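PDB 5XDG: thermophilic dibenzothiophene desulfurization enzyme C, which probably catalyses the FMNH2- and O2-dependent oxidation of dibenzothiophene, by way of its 5-oxide, to the 5,5-dioxide in the microbial sulfur-removal pathway. Local coordinates for residues D102-P107 with S242-W247; N126-N131 with L169-T174; W138-T143 with G154-C159. One frame throughout, in Å; residues are numbered along the deposited sequence.

Interaction 1. Residues D102-P107 with S242-W247. With 83U (dibenzothiophene 5-oxide), chain H.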
loop_
_atom_site.group_PDB
_atom_site.type_symbol
_atom_site.label_atom_id
_atom_site.label_comp_id
_atom_site.label_asym_id
_atom_site.label_seq_id
_atom_site.Cartn_x
_atom_site.Cartn_y
_atom_site.Cartn_z
ATOM N N ASP A 102 5.753 -10.680 -39.271
ATOM C CA ASP A 102 5.898 -9.517 -40.132
ATOM C C ASP A 102 7.289 -8.910 -40.031
ATOM O O ASP A 102 7.784 -8.334 -41.008
ATOM C CB ASP A 102 4.843 -8.469 -39.805
ATOM C CG ASP A 102 4.746 -7.405 -40.882
ATOM O OD1 ASP A 102 4.425 -7.772 -42.031
ATOM O OD2 ASP A 102 4.999 -6.215 -40.595
ATOM N N LEU A 103 7.944 -9.043 -38.877
ATOM C CA LEU A 103 9.270 -8.465 -38.706
ATOM C C LEU A 103 10.364 -9.296 -39.357
ATOM O O LEU A 103 11.452 -8.765 -39.601
ATOM C CB LEU A 103 9.582 -8.280 -37.213
ATOM C CG LEU A 103 8.750 -7.161 -36.586
ATOM C CD1 LEU A 103 8.735 -7.275 -35.048
ATOM C CD2 LEU A 103 9.303 -5.793 -37.007
ATOM N N PHE A 104 10.104 -10.570 -39.669
ATOM C CA PHE A 104 11.125 -11.436 -40.243
ATOM C C PHE A 104 10.778 -12.025 -41.600
ATOM O O PHE A 104 11.674 -12.580 -42.253
ATOM C CB PHE A 104 11.453 -12.602 -39.304
ATOM C CG PHE A 104 12.301 -12.216 -38.137
ATOM C CD1 PHE A 104 13.667 -12.055 -38.283
ATOM C CD2 PHE A 104 11.729 -12.001 -36.904
ATOM C CE1 PHE A 104 14.452 -11.695 -37.208
ATOM C CE2 PHE A 104 12.509 -11.648 -35.817
ATOM C CZ PHE A 104 13.870 -11.493 -35.972
ATOM N N ALA A 105 9.525 -11.952 -42.036
ATOM C CA ALA A 105 9.157 -12.634 -43.271
ATOM C C ALA A 105 9.721 -11.900 -44.478
ATOM O O ALA A 105 9.818 -10.667 -44.496
ATOM C CB ALA A 105 7.637 -12.747 -43.397
ATOM N N SER A 106 10.079 -12.682 -45.501
ATOM C CA SER A 106 10.546 -12.145 -46.773
ATOM C C SER A 106 9.389 -11.529 -47.560
ATOM O O SER A 106 8.219 -11.828 -47.310
ATOM C CB SER A 106 11.195 -13.257 -47.600
ATOM O OG SER A 106 10.219 -14.219 -48.002
ATOM N N PRO A 107 9.684 -10.655 -48.522
ATOM C CA PRO A 107 8.602 -10.172 -49.391
ATOM C C PRO A 107 7.837 -11.302 -50.056
ATOM O O PRO A 107 6.620 -11.181 -50.247
ATOM C CB PRO A 107 9.338 -9.296 -50.412
ATOM C CG PRO A 107 10.544 -8.786 -49.634
ATOM C CD PRO A 107 10.956 -9.943 -48.757
ATOM N N SER A 242 18.089 -4.112 -34.409
ATOM C CA SER A 242 17.387 -3.928 -35.663
ATOM C C SER A 242 15.884 -3.824 -35.405
ATOM O O SER A 242 15.393 -4.048 -34.293
ATOM C CB SER A 242 17.680 -5.074 -36.632
ATOM O OG SER A 242 19.069 -5.196 -36.880
ATOM N N LYS A 243 15.154 -3.486 -36.460
ATOM C CA LYS A 243 13.708 -3.318 -36.344
ATOM C C LYS A 243 13.018 -4.482 -35.637
ATOM O O LYS A 243 12.089 -4.219 -34.855
ATOM C CB LYS A 243 13.120 -3.099 -37.742
ATOM C CG LYS A 243 11.697 -2.618 -37.746
ATOM C CD LYS A 243 11.612 -1.104 -37.761
ATOM C CE LYS A 243 10.192 -0.678 -38.055
ATOM N NZ LYS A 243 9.659 -1.362 -39.262
ATOM N N PRO A 244 13.389 -5.751 -35.854
ATOM C CA PRO A 244 12.715 -6.841 -35.123
ATOM C C PRO A 244 12.809 -6.730 -33.610
ATOM O O PRO A 244 12.039 -7.404 -32.917
ATOM C CB PRO A 244 13.430 -8.104 -35.629
ATOM C CG PRO A 244 13.875 -7.744 -36.998
ATOM C CD PRO A 244 14.252 -6.273 -36.933
ATOM N N SER A 245 13.734 -5.932 -33.065
ATOM C CA SER A 245 13.804 -5.799 -31.615
ATOM C C SER A 245 12.580 -5.100 -31.042
ATOM O O SER A 245 12.448 -5.033 -29.811
ATOM C CB SER A 245 15.082 -5.050 -31.189
ATOM O OG SER A 245 15.047 -3.701 -31.616
ATOM N N LEU A 246 11.687 -4.590 -31.894
ATOM C CA LEU A 246 10.426 -4.038 -31.416
ATOM C C LEU A 246 9.462 -5.120 -30.951
ATOM O O LEU A 246 8.466 -4.792 -30.300
ATOM C CB LEU A 246 9.750 -3.202 -32.506
ATOM C CG LEU A 246 10.424 -1.903 -32.933
ATOM C CD1 LEU A 246 9.691 -1.299 -34.106
ATOM C CD2 LEU A 246 10.464 -0.925 -31.755
ATOM N N TRP A 247 9.718 -6.387 -31.285
ATOM C CA TRP A 247 8.771 -7.442 -30.930
ATOM C C TRP A 247 8.498 -7.464 -29.428
ATOM O O TRP A 247 7.346 -7.606 -28.997
ATOM C CB TRP A 247 9.291 -8.801 -31.400
ATOM C CG TRP A 247 8.375 -9.916 -30.991
ATOM C CD1 TRP A 247 7.267 -10.355 -31.661
ATOM C CD2 TRP A 247 8.464 -10.702 -29.805
ATOM N NE1 TRP A 247 6.664 -11.372 -30.961
ATOM C CE2 TRP A 247 7.386 -11.614 -29.826
ATOM C CE3 TRP A 247 9.354 -10.734 -28.727
ATOM C CZ2 TRP A 247 7.168 -12.542 -28.806
ATOM C CZ3 TRP A 247 9.136 -11.658 -27.712
ATOM C CH2 TRP A 247 8.050 -12.547 -27.759
HETATM C C4 83U H . 7.409 -15.869 -25.509
HETATM C C7 83U H . 4.275 -15.073 -26.933
HETATM C C1 83U H . 6.433 -15.977 -27.535
HETATM O O1 83U H . 6.129 -13.966 -24.840
HETATM C C10 83U H . 9.878 -16.848 -26.172
HETATM S S1 83U H . 6.084 -15.383 -25.278
HETATM C C2 83U H . 7.655 -16.246 -26.818
HETATM C C3 83U H . 5.554 -15.463 -26.600
HETATM C C5 83U H . 6.024 -16.100 -28.859
HETATM C C6 83U H . 8.913 -16.737 -27.156
HETATM C C8 83U H . 8.362 -15.974 -24.521
HETATM C C9 83U H . 4.744 -15.715 -29.202
HETATM C C11 83U H . 3.872 -15.206 -28.243
HETATM C C12 83U H . 9.603 -16.469 -24.862
#
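Pro244 fits against Leu103 and Phe104 at the C-terminal end of helix 85-104; Leu103 supplies most of the helix side of the contact, and Pro244 is also set against the Phe104 ring. Pro244 CG lies over one face of that ring, 4.2 Å from the centroid and 23° off the normal, displaced toward the rim, a CH-pi contact in which the two groups cross at a slant. The neighbouring methylene reaches the far end of the ring, with Pro244 CB 3.4 Å from Phe104 CZ. Leu103 points toward residues 242-247: its CB lies 4.2 Å from Pro244 CB, and its two methyls divide. Leu103 CD2 meets the Lys243 side chain at CG, 4.0 Å away, whereas Leu103 CD1 reaches Trp247 CB, also at 4.0 Å. Trp247 starts toward the leucine, but with CG anti to the backbone N (chi1 177°) its indole leads away to the bound dibenzothiophene 5-oxide, where Trp247 CZ2 comes within 3.7 Å of C1 at the indole edge. Its NE1 bonds to Ser96 O, and Tyr100 meets the indole edge-to-face, so helix 85-104 holds the indole too. The 3-10 turn is tied within itself, Ser242 O accepting from both the N and OG of Ser245. Since no hydrogen bond crosses between the segments, the contact consists of apolar side-chain packing and one CH-pi approach, while the polar ends of Lys243 and Trp247 are satisfied by Trp324 O and Ser96 O.

Interaction 2. Residues N126-N131 with L169-T174; sequences NASSEN and LVFAVT. With FMN (flavin mononucleotide), chain E; 83U (dibenzothiophene 5-oxide), chain H.
Asn126 pairs with Leu169 in parallel register, their CA atoms 4.5 Å apart, and turns its amide to the flavin. Its CG sits between the backbone N and carbonyl carbon (chi1 80°), which brings both ends of the amide to the isoalloxazine: OD1 accepts from FMN N3, and ND2 donates to FMN O4 in a nearly straight bond (172°). The amide carbon Asn126 CG also lies 3.6 Å from C9 of the bound sulfoxide. Ala127 carries the strand pairing. Its N donates to Leu169 O at 2.9 Å and 169°, and its O takes a weak bond from Phe171 N. Ser128 leaves the strand; its OG donates to Asn126 OD1 at 2.7 Å, a second grip on that oxygen, and also sits near the plane of the Phe171 ring at its edge, 3.4 Å from CD2. Ser128 CB approaches the ligand at C6, 3.5 Å away. At Ser129 the hydroxyl donates to FMN O2, assisted by a weak bond from the backbone N. Glu130 then turns from the flavin, its OE2 accepting from Arg139 N. A strand end giving way to a loop that reads the pyrimidine edge of the flavin is typical of the acyl-CoA dehydrogenase middle domain.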
loop_
_atom_site.group_PDB
_atom_site.type_symbol
_atom_site.label_atom_id
_atom_site.label_comp_id
_atom_site.label_asym_id
_atom_site.label_seq_id
_atom_site.Cartn_x
_atom_site.Cartn_y
_atom_site.Cartn_z
ATOM N N ASN A 126 1.315 -20.381 -31.070
ATOM C CA ASN A 126 2.758 -20.510 -30.998
ATOM C C ASN A 126 3.149 -21.646 -30.068
ATOM O O ASN A 126 2.402 -22.034 -29.164
ATOM C CB ASN A 126 3.420 -19.209 -30.538
ATOM C CG ASN A 126 3.343 -19.024 -29.044
ATOM O OD1 ASN A 126 4.289 -19.341 -28.313
ATOM N ND2 ASN A 126 2.202 -18.530 -28.572
ATOM N N ALA A 127 4.358 -22.151 -30.311
ATOM C CA ALA A 127 5.002 -23.178 -29.499
ATOM C C ALA A 127 6.448 -22.723 -29.311
ATOM O O ALA A 127 7.283 -22.895 -30.209
ATOM C CB ALA A 127 4.916 -24.546 -30.168
ATOM N N SER A 128 6.743 -22.135 -28.145
ATOM C CA SER A 128 8.018 -21.441 -27.958
ATOM C C SER A 128 8.721 -21.797 -26.648
ATOM O O SER A 128 9.864 -22.270 -26.657
ATOM C CB SER A 128 7.798 -19.930 -28.019
ATOM O OG SER A 128 6.839 -19.601 -29.009
ATOM N N SER A 129 8.059 -21.548 -25.520
ATOM C CA SER A 129 8.666 -21.787 -24.219
ATOM C C SER A 129 8.648 -23.278 -23.883
ATOM O O SER A 129 8.026 -24.095 -24.570
ATOM C CB SER A 129 7.945 -20.981 -23.132
ATOM O OG SER A 129 8.145 -19.584 -23.303
ATOM N N GLU A 130 9.348 -23.634 -22.809
ATOM C CA GLU A 130 9.507 -25.029 -22.428
ATOM C C GLU A 130 9.365 -25.155 -20.915
ATOM O O GLU A 130 9.259 -24.156 -20.195
ATOM C CB GLU A 130 10.848 -25.586 -22.949
ATOM C CG GLU A 130 10.909 -25.585 -24.485
ATOM C CD GLU A 130 12.179 -26.190 -25.076
ATOM O OE1 GLU A 130 12.566 -25.764 -26.192
ATOM O OE2 GLU A 130 12.778 -27.094 -24.453
ATOM N N ASN A 131 9.334 -26.400 -20.432
ATOM C CA ASN A 131 9.153 -26.649 -19.004
ATOM C C ASN A 131 10.347 -27.387 -18.417
ATOM O O ASN A 131 10.183 -28.395 -17.721
ATOM C CB ASN A 131 7.870 -27.444 -18.743
ATOM C CG ASN A 131 7.460 -27.425 -17.275
ATOM O OD1 ASN A 131 7.819 -26.511 -16.527
ATOM N ND2 ASN A 131 6.703 -28.434 -16.858
ATOM N N LEU A 169 3.675 -20.598 -34.967
ATOM C CA LEU A 169 5.012 -20.028 -34.889
ATOM C C LEU A 169 5.834 -20.883 -33.934
ATOM O O LEU A 169 5.488 -21.000 -32.753
ATOM C CB LEU A 169 4.944 -18.579 -34.414
ATOM C CG LEU A 169 6.264 -17.852 -34.135
ATOM C CD1 LEU A 169 7.068 -17.700 -35.422
ATOM C CD2 LEU A 169 6.006 -16.496 -33.496
ATOM N N VAL A 170 6.902 -21.497 -34.437
ATOM C CA VAL A 170 7.674 -22.469 -33.670
ATOM C C VAL A 170 9.136 -22.043 -33.618
ATOM O O VAL A 170 9.694 -21.574 -34.615
ATOM C CB VAL A 170 7.541 -23.881 -34.269
ATOM C CG1 VAL A 170 8.178 -24.911 -33.348
ATOM C CG2 VAL A 170 6.066 -24.197 -34.511
ATOM N N PHE A 171 9.755 -22.229 -32.452
ATOM C CA PHE A 171 11.147 -21.873 -32.209
ATOM C C PHE A 171 11.924 -23.116 -31.812
ATOM O O PHE A 171 11.453 -23.922 -31.006
ATOM C CB PHE A 171 11.266 -20.822 -31.094
ATOM C CG PHE A 171 10.723 -19.486 -31.467
ATOM C CD1 PHE A 171 11.529 -18.546 -32.089
ATOM C CD2 PHE A 171 9.399 -19.162 -31.200
ATOM C CE1 PHE A 171 11.021 -17.300 -32.432
ATOM C CE2 PHE A 171 8.892 -17.925 -31.546
ATOM C CZ PHE A 171 9.709 -16.990 -32.164
ATOM N N ALA A 172 13.127 -23.256 -32.365
ATOM C CA ALA A 172 13.960 -24.409 -32.076
ATOM C C ALA A 172 15.418 -23.981 -32.098
ATOM O O ALA A 172 15.763 -22.905 -32.598
ATOM C CB ALA A 172 13.714 -25.544 -33.079
ATOM N N VAL A 173 16.274 -24.839 -31.552
ATOM C CA VAL A 173 17.713 -24.611 -31.511
ATOM C C VAL A 173 18.384 -25.627 -32.422
ATOM O O VAL A 173 18.102 -26.829 -32.326
ATOM C CB VAL A 173 18.251 -24.708 -30.073
ATOM C CG1 VAL A 173 19.754 -24.561 -30.064
ATOM C CG2 VAL A 173 17.603 -23.634 -29.203
ATOM N N THR A 174 19.272 -25.152 -33.304
ATOM C CA THR A 174 19.904 -26.052 -34.266
ATOM C C THR A 174 20.785 -27.072 -33.560
ATOM O O THR A 174 21.460 -26.767 -32.572
ATOM C CB THR A 174 20.753 -25.295 -35.296
ATOM O OG1 THR A 174 21.783 -24.538 -34.642
ATOM C CG2 THR A 174 19.892 -24.393 -36.177
HETATM N N1 FMN E . 5.137 -18.746 -23.183
HETATM C C2 FMN E . 5.293 -18.788 -24.558
HETATM O O2 FMN E . 6.421 -18.938 -25.035
HETATM N N3 FMN E . 4.198 -18.659 -25.395
HETATM C C4 FMN E . 2.935 -18.493 -24.857
HETATM O O4 FMN E . 1.949 -18.397 -25.597
HETATM C C4A FMN E . 2.773 -18.451 -23.472
HETATM N N5 FMN E . 1.507 -18.286 -22.948
HETATM C C5A FMN E . 1.333 -18.240 -21.575
HETATM C C6 FMN E . 0.053 -18.070 -21.029
HETATM C C7 FMN E . -0.138 -18.017 -19.647
HETATM C C7M FMN E . -1.513 -17.843 -19.061
HETATM C C8 FMN E . 0.969 -18.146 -18.818
HETATM C C8M FMN E . 0.887 -18.106 -17.322
HETATM C C9 FMN E . 2.224 -18.314 -19.359
HETATM C C9A FMN E . 2.439 -18.367 -20.736
HETATM N N10 FMN E . 3.729 -18.503 -21.246
HETATM C C10 FMN E . 3.882 -18.580 -22.627
HETATM C "C1'" FMN E . 4.903 -18.736 -20.304
HETATM C "C2'" FMN E . 5.968 -17.747 -19.843
HETATM O "O2'" FMN E . 6.671 -17.237 -20.958
HETATM C "C3'" FMN E . 6.921 -18.528 -18.894
HETATM O "O3'" FMN E . 7.539 -19.567 -19.632
HETATM C "C4'" FMN E . 6.264 -19.165 -17.647
HETATM O "O4'" FMN E . 5.166 -18.366 -17.269
HETATM C "C5'" FMN E . 7.225 -19.348 -16.452
HETATM O "O5'" FMN E . 6.766 -20.287 -15.480
HETATM P P FMN E . 7.268 -20.258 -13.927
HETATM O O1P FMN E . 7.142 -18.835 -13.407
HETATM O O2P FMN E . 6.411 -21.149 -13.054
HETATM O O3P FMN E . 8.695 -20.744 -13.799
HETATM C C4 83U H . 7.409 -15.869 -25.509
HETATM C C7 83U H . 4.275 -15.073 -26.933
HETATM C C1 83U H . 6.433 -15.977 -27.535
HETATM O O1 83U H . 6.129 -13.966 -24.840
HETATM C C10 83U H . 9.878 -16.848 -26.172
HETATM S S1 83U H . 6.084 -15.383 -25.278
HETATM C C2 83U H . 7.655 -16.246 -26.818
HETATM C C3 83U H . 5.554 -15.463 -26.600
HETATM C C5 83U H . 6.024 -16.100 -28.859
HETATM C C6 83U H . 8.913 -16.737 -27.156
HETATM C C8 83U H . 8.362 -15.974 -24.521
HETATM C C9 83U H . 4.744 -15.715 -29.202
HETATM C C11 83U H . 3.872 -15.206 -28.243
HETATM C C12 83U H . 9.603 -16.469 -24.862
#

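Interaction 3. Residues W138-T143 with G154-C159; sequences WRVTAT and GTKAFC. With FMN (flavin mononucleotide), chain E.
Lys156 sets its ammonium over the six-membered ring of Trp138, NZ 4.0 Å from the centroid and 10° off the normal, a cation-pi contact centred on one face. The lysine CB does not point straight at residues 138-143, but its end comes nearer: a bend at chi2 (-72°), followed by two extended torsions, carries the chain across Val140 to the ring. Val140 flanks this path, with CG2 and CB each 3.8 Å from Lys156 CE. With CG1 anti to the backbone N (chi1 171°), Val140 directs CG2 at the backbone beyond, 3.5 Å from Thr155 O. Gly154, opposite Val140, has no side chain, which lets Val140 CG2 come to 3.7 Å from Gly154 C. Here, in the beta-structured middle domain of the acyl-CoA dehydrogenase fold, the chain turns a corner at Gly154, between strands 150-153 and 155-156. The ammonium is further held by a salt bridge to Glu130 and a hydrogen bond to Ser128 O, which would tend to stabilise its positive charge. Further along, Phe158 takes positive phi and psi and lays a ring face against the flavin side chain at C1', while its CD1 comes 3.3 Å from FMN C9.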
loop_
_atom_site.group_PDB
_atom_site.type_symbol
_atom_site.label_atom_id
_atom_site.label_comp_id
_atom_site.label_asym_id
_atom_site.label_seq_id
_atom_site.Cartn_x
_atom_site.Cartn_y
_atom_site.Cartn_z
ATOM N N TRP A 138 16.288 -24.532 -23.277
ATOM C CA TRP A 138 15.543 -24.975 -24.454
ATOM C C TRP A 138 16.170 -26.259 -24.990
ATOM O O TRP A 138 17.391 -26.337 -25.159
ATOM C CB TRP A 138 15.508 -23.884 -25.537
ATOM C CG TRP A 138 14.386 -22.852 -25.347
ATOM C CD1 TRP A 138 13.587 -22.707 -24.244
ATOM C CD2 TRP A 138 13.946 -21.850 -26.288
ATOM N NE1 TRP A 138 12.685 -21.682 -24.435
ATOM C CE2 TRP A 138 12.881 -21.141 -25.679
ATOM C CE3 TRP A 138 14.344 -21.483 -27.578
ATOM C CZ2 TRP A 138 12.216 -20.085 -26.315
ATOM C CZ3 TRP A 138 13.676 -20.436 -28.213
ATOM C CH2 TRP A 138 12.626 -19.751 -27.577
ATOM N N ARG A 139 15.329 -27.274 -25.235
ATOM C CA ARG A 139 15.790 -28.578 -25.697
ATOM C C ARG A 139 15.094 -29.069 -26.962
ATOM O O ARG A 139 15.425 -30.161 -27.444
ATOM C CB ARG A 139 15.617 -29.631 -24.588
ATOM N N VAL A 140 14.142 -28.310 -27.506
ATOM C CA VAL A 140 13.554 -28.638 -28.801
ATOM C C VAL A 140 14.559 -28.305 -29.899
ATOM O O VAL A 140 14.954 -27.146 -30.073
ATOM C CB VAL A 140 12.237 -27.881 -29.015
ATOM C CG1 VAL A 140 11.755 -28.056 -30.457
ATOM C CG2 VAL A 140 11.183 -28.348 -28.029
ATOM N N THR A 141 14.966 -29.316 -30.660
ATOM C CA THR A 141 16.044 -29.165 -31.626
ATOM C C THR A 141 15.519 -29.031 -33.052
ATOM O O THR A 141 14.439 -29.520 -33.394
ATOM C CB THR A 141 17.006 -30.355 -31.569
ATOM O OG1 THR A 141 16.257 -31.575 -31.603
ATOM C CG2 THR A 141 17.851 -30.313 -30.310
ATOM N N ALA A 142 16.313 -28.362 -33.882
ATOM C CA ALA A 142 16.113 -28.312 -35.325
ATOM C C ALA A 142 17.363 -28.893 -35.963
ATOM O O ALA A 142 18.453 -28.324 -35.833
ATOM C CB ALA A 142 15.856 -26.885 -35.803
ATOM N N THR A 143 17.215 -30.027 -36.630
ATOM C CA THR A 143 18.412 -30.601 -37.221
ATOM C C THR A 143 18.357 -30.496 -38.741
ATOM O O THR A 143 17.304 -30.736 -39.343
ATOM C CB THR A 143 18.587 -32.068 -36.814
ATOM O OG1 THR A 143 17.585 -32.863 -37.453
ATOM C CG2 THR A 143 18.447 -32.213 -35.306
ATOM N N GLY A 154 10.888 -32.491 -30.131
ATOM C CA GLY A 154 10.820 -32.109 -28.731
ATOM C C GLY A 154 9.468 -31.608 -28.269
ATOM O O GLY A 154 8.520 -31.560 -29.060
ATOM N N THR A 155 9.361 -31.234 -26.992
ATOM C CA THR A 155 8.100 -30.807 -26.398
ATOM C C THR A 155 8.188 -29.359 -25.929
ATOM O O THR A 155 9.129 -28.980 -25.222
ATOM C CB THR A 155 7.706 -31.709 -25.223
ATOM O OG1 THR A 155 7.469 -33.037 -25.698
ATOM C CG2 THR A 155 6.431 -31.192 -24.556
ATOM N N LYS A 156 7.194 -28.563 -26.316
ATOM C CA LYS A 156 7.048 -27.182 -25.881
ATOM C C LYS A 156 5.924 -27.069 -24.858
ATOM O O LYS A 156 4.992 -27.878 -24.841
ATOM C CB LYS A 156 6.752 -26.266 -27.067
ATOM C CG LYS A 156 7.890 -26.122 -28.060
ATOM C CD LYS A 156 9.029 -25.275 -27.478
ATOM C CE LYS A 156 9.989 -24.834 -28.588
ATOM N NZ LYS A 156 11.005 -23.857 -28.088
ATOM N N ALA A 157 6.015 -26.049 -24.011
ATOM C CA ALA A 157 5.040 -25.794 -22.962
ATOM C C ALA A 157 4.397 -24.431 -23.184
ATOM O O ALA A 157 4.901 -23.602 -23.947
ATOM C CB ALA A 157 5.695 -25.857 -21.575
ATOM N N PHE A 158 3.265 -24.210 -22.512
ATOM C CA PHE A 158 2.532 -22.940 -22.587
ATOM C C PHE A 158 2.298 -22.503 -24.039
ATOM O O PHE A 158 2.607 -21.374 -24.439
ATOM C CB PHE A 158 3.263 -21.847 -21.799
ATOM C CG PHE A 158 3.155 -21.987 -20.300
ATOM C CD1 PHE A 158 1.998 -21.602 -19.635
ATOM C CD2 PHE A 158 4.219 -22.471 -19.554
ATOM C CE1 PHE A 158 1.896 -21.718 -18.252
ATOM C CE2 PHE A 158 4.127 -22.585 -18.171
ATOM C CZ PHE A 158 2.966 -22.207 -17.520
ATOM N N CYS A 159 1.718 -23.401 -24.839
ATOM C CA CYS A 159 1.547 -23.136 -26.271
ATOM C C CYS A 159 0.197 -22.467 -26.535
ATOM O O CYS A 159 -0.740 -23.052 -27.077
ATOM C CB CYS A 159 1.699 -24.426 -27.066
ATOM S SG CYS A 159 3.314 -25.159 -26.849
HETATM N N1 FMN E . 5.137 -18.746 -23.183
HETATM C C2 FMN E . 5.293 -18.788 -24.558
HETATM O O2 FMN E . 6.421 -18.938 -25.035
HETATM N N3 FMN E . 4.198 -18.659 -25.395
HETATM C C4 FMN E . 2.935 -18.493 -24.857
HETATM O O4 FMN E . 1.949 -18.397 -25.597
HETATM C C4A FMN E . 2.773 -18.451 -23.472
HETATM N N5 FMN E . 1.507 -18.286 -22.948
HETATM C C5A FMN E . 1.333 -18.240 -21.575
HETATM C C6 FMN E . 0.053 -18.070 -21.029
HETATM C C7 FMN E . -0.138 -18.017 -19.647
HETATM C C7M FMN E . -1.513 -17.843 -19.061
HETATM C C8 FMN E . 0.969 -18.146 -18.818
HETATM C C8M FMN E . 0.887 -18.106 -17.322
HETATM C C9 FMN E . 2.224 -18.314 -19.359
HETATM C C9A FMN E . 2.439 -18.367 -20.736
HETATM N N10 FMN E . 3.729 -18.503 -21.246
HETATM C C10 FMN E . 3.882 -18.580 -22.627
HETATM C "C1'" FMN E . 4.903 -18.736 -20.304
HETATM C "C2'" FMN E . 5.968 -17.747 -19.843
HETATM O "O2'" FMN E . 6.671 -17.237 -20.958
HETATM C "C3'" FMN E . 6.921 -18.528 -18.894
HETATM O "O3'" FMN E . 7.539 -19.567 -19.632
HETATM C "C4'" FMN E . 6.264 -19.165 -17.647
HETATM O "O4'" FMN E . 5.166 -18.366 -17.269
HETATM C "C5'" FMN E . 7.225 -19.348 -16.452
HETATM O "O5'" FMN E . 6.766 -20.287 -15.480
HETATM P P FMN E . 7.268 -20.258 -13.927
HETATM O O1P FMN E . 7.142 -18.835 -13.407
HETATM O O2P FMN E . 6.411 -21.149 -13.054
HETATM O O3P FMN E . 8.695 -20.744 -13.799
#

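Overall arrangement
Interactions 2 and 3 both reach one mixed sheet, in which strands 141-144 and 167-174 are neighbours; their centres lie about 5 Å apart and both touch FMN. Lys156 and Arg139 of interaction 3 touch Ser128 and Glu130 of interaction 2, joining the flavin-binding loop to the sheet. Interaction 1 stands apart, its centre about 18 Å from that of interaction 2 and about 22 Å from that of interaction 3, and packs helix 85-104 against the turn leading into helix 247-276. Along the chain, interaction 1 encloses interaction 2, which encloses interaction 3. Trp247, the 126-131 loop and Trp138 all touch dibenzothiophene 5-oxide, which lies between the helical region and the middle domain.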